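Local coordinates for putative mRNA export protein (Chaetomium thermophilum, PDB 4WP2) that probably takes part in exporting mRNA from the nucleus to the cytoplasm, the piece here being its C-terminal UBA domain, at residues Q41-E44 against Q45-N49. Residues are numbered along the deposited sequence; the frame is centred on the assembly and turned at random.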
ATOM      1  N   GLN A  41     -43.738   8.614 -21.575  1.00 27.95           N
ATOM      2  CA  GLN A  41     -45.149   8.764 -21.902  1.00 28.47           C
ATOM      3  C   GLN A  41     -45.427  10.121 -22.551  1.00 24.31           C
ATOM      4  O   GLN A  41     -46.176  10.208 -23.517  1.00 26.91           O
ATOM      5  CB  GLN A  41     -45.979   8.571 -20.636  1.00 36.80           C
ATOM      6  CG  GLN A  41     -47.473   8.641 -20.830  1.00 45.14           C
ATOM      7  CD  GLN A  41     -48.220   8.517 -19.517  1.00 52.68           C
ATOM      8  OE1 GLN A  41     -48.611   9.512 -18.908  1.00 57.92           O
ATOM      9  NE2 GLN A  41     -48.415   7.281 -19.070  1.00 52.68           N
ATOM     10  N   SER A  42     -44.830  11.178 -22.015  1.00 26.08           N
ATOM     11  CA  SER A  42     -44.998  12.509 -22.589  1.00 24.56           C
ATOM     12  C   SER A  42     -44.418  12.571 -23.996  1.00 25.69           C
ATOM     13  O   SER A  42     -44.997  13.183 -24.886  1.00 25.75           O
ATOM     14  CB  SER A  42     -44.342  13.569 -21.711  1.00 30.73           C
ATOM     15  OG  SER A  42     -44.904  13.548 -20.409  1.00 43.72           O
ATOM     16  N   PHE A  43     -43.279  11.929 -24.201  1.00 25.92           N
ATOM     17  CA  PHE A  43     -42.691  11.887 -25.533  1.00 23.31           C
ATOM     18  C   PHE A  43     -43.630  11.209 -26.534  1.00 28.94           C
ATOM     19  O   PHE A  43     -43.825  11.702 -27.654  1.00 31.35           O
ATOM     20  CB  PHE A  43     -41.356  11.155 -25.521  1.00 25.65           C
ATOM     21  CG  PHE A  43     -40.803  10.920 -26.898  1.00 24.70           C
ATOM     22  CD1 PHE A  43     -40.208  11.952 -27.597  1.00 27.78           C
ATOM     23  CD2 PHE A  43     -40.922   9.689 -27.506  1.00 26.86           C
ATOM     24  CE1 PHE A  43     -39.711  11.747 -28.875  1.00 29.68           C
ATOM     25  CE2 PHE A  43     -40.431   9.481 -28.787  1.00 24.95           C
ATOM     26  CZ  PHE A  43     -39.830  10.513 -29.465  1.00 25.72           C
ATOM     27  N   GLU A  44     -44.185  10.065 -26.142  1.00 28.37           N
ATOM     28  CA  GLU A  44     -45.058   9.301 -27.030  1.00 39.90           C
ATOM     29  C   GLU A  44     -46.246  10.122 -27.522  1.00 45.12           C
ATOM     30  O   GLU A  44     -46.635  10.026 -28.685  1.00 50.18           O
ATOM     31  CB  GLU A  44     -45.577   8.052 -26.318  1.00 49.15           C
ATOM     32  CG  GLU A  44     -44.531   6.988 -26.068  1.00 64.25           C
ATOM     33  CD  GLU A  44     -45.049   5.862 -25.196  1.00 71.23           C
ATOM     34  OE1 GLU A  44     -46.285   5.737 -25.056  1.00 74.27           O
ATOM     35  OE2 GLU A  44     -44.222   5.107 -24.644  1.00 75.44           O
ATOM     36  N   GLN A  45     -46.823  10.926 -26.636  1.00 37.68           N
ATOM     37  CA  GLN A  45     -47.982  11.730 -27.000  1.00 41.11           C
ATOM     38  C   GLN A  45     -47.602  12.960 -27.820  1.00 43.94           C
ATOM     39  O   GLN A  45     -48.374  13.402 -28.671  1.00 43.93           O
ATOM     40  CB  GLN A  45     -48.750  12.168 -25.746  1.00 49.04           C
ATOM     41  CG  GLN A  45     -49.370  11.029 -24.950  1.00 57.23           C
ATOM     42  CD  GLN A  45     -49.969  11.495 -23.626  1.00 71.49           C
ATOM     43  OE1 GLN A  45     -49.281  11.572 -22.603  1.00 66.75           O
ATOM     44  NE2 GLN A  45     -51.265  11.799 -23.640  1.00 78.58           N
ATOM     45  N   GLN A  46     -46.411  13.500 -27.572  1.00 32.58           N
ATOM     46  CA  GLN A  46     -46.023  14.796 -28.129  1.00 32.01           C
ATOM     47  C   GLN A  46     -44.941  14.736 -29.217  1.00 38.91           C
ATOM     48  O   GLN A  46     -44.416  15.776 -29.618  1.00 32.12           O
ATOM     49  CB  GLN A  46     -45.553  15.703 -26.999  1.00 38.47           C
ATOM     50  CG  GLN A  46     -46.618  15.905 -25.930  1.00 37.60           C
ATOM     51  CD  GLN A  46     -46.092  16.636 -24.714  1.00 42.18           C
ATOM     52  OE1 GLN A  46     -45.297  17.570 -24.822  1.00 53.29           O
ATOM     53  NE2 GLN A  46     -46.469  16.155 -23.545  1.00 26.65           N
ATOM     54  N   LYS A  47     -44.586  13.531 -29.660  1.00 41.98           N
ATOM     55  CA  LYS A  47     -43.464  13.338 -30.585  1.00 47.36           C
ATOM     56  C   LYS A  47     -43.603  14.200 -31.843  1.00 49.23           C
ATOM     57  O   LYS A  47     -42.617  14.707 -32.379  1.00 39.67           O
ATOM     58  CB  LYS A  47     -43.353  11.867 -31.001  1.00 52.96           C
ATOM     59  CG  LYS A  47     -44.624  11.311 -31.646  1.00 58.76           C
ATOM     60  CD  LYS A  47     -44.508   9.833 -31.985  1.00 59.88           C
ATOM     61  CE  LYS A  47     -44.409   8.958 -30.751  1.00 62.94           C
ATOM     62  NZ  LYS A  47     -45.679   8.218 -30.507  1.00 69.64           N
ATOM     63  N   ALA A  48     -44.845  14.378 -32.286  1.00 56.05           N
ATOM     64  CA  ALA A  48     -45.145  15.129 -33.499  1.00 65.34           C
ATOM     65  C   ALA A  48     -44.656  16.577 -33.434  1.00 64.10           C
ATOM     66  O   ALA A  48     -44.461  17.211 -34.471  1.00 67.15           O
ATOM     67  CB  ALA A  48     -46.641  15.094 -33.770  1.00 72.88           C
ATOM     68  N   ASN A  49     -44.475  17.103 -32.225  1.00 56.05           N
ATOM     69  CA  ASN A  49     -44.072  18.498 -32.057  1.00 55.43           C
ATOM     70  C   ASN A  49     -42.577  18.689 -31.797  1.00 51.38           C
ATOM     71  O   ASN A  49     -42.124  19.819 -31.620  1.00 58.94           O
ATOM     72  CB  ASN A  49     -44.869  19.143 -30.919  1.00 64.80           C
ATOM     73  CG  ASN A  49     -46.367  19.086 -31.155  1.00 71.08           C
ATOM     74  OD1 ASN A  49     -46.893  19.768 -32.035  1.00 77.25           O
ATOM     75  ND2 ASN A  49     -47.067  18.288 -30.353  1.00 70.20           N
TER
HETATM   76  O   HOH W   1     -48.046  13.021 -20.383  1.00 35.43           O
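Lys47 folds back along the chain and places its ammonium group on the backbone carbonyl of Glu44, with NZ 2.7 Å from O. The nitrogen lies in the carbonyl plane, on a lone pair. CG sits between the backbone N and the carbonyl carbon (chi1 57°), and further bends at chi3 and chi4 bring NZ round to that oxygen; the Glu44 carboxylate is not the target, its OE1 lying 6.0 Å from NZ. The lysine ammonium thus donates to a carbonyl near the C-terminal end of the helix, where the partial negative charge of the helix dipole would probably favour a cation. The root of the same side chain packs on Phe43: CB stands over one ring face in a CH-pi contact, 4.3 Å from the ring centroid and offset toward the rim.

Gln45 leans back along the helix beside Gln41, pointing the same way, with the two amide planes nearly perpendicular at 83°. Its CB and CG lie against the Gln41 carbonyl oxygen (CG to Gln41 O 3.6 Å), and its OE1 comes beside Gln41 CG (3.9 Å). A water oxygen 2.9 Å from Gln45 OE1 donates to it and also to Ser42 OG, which is hydrogen-bonded to Leu38 O as well. Beneath, the helical ladder continues from Gln45 N to Gln41 O (3.3 Å) and from Gln46 N to Ser42 O (3.1 Å), before residues 47-49 tighten into a 3-10 turn.

The contact lies at the C-terminal part of helix 36-46, the third and last main helix of this UBA domain. Phe43 turns inward against Met19, between helices 2-17 and 21-25, and against Phe55 and Val61 of the C-terminal tail.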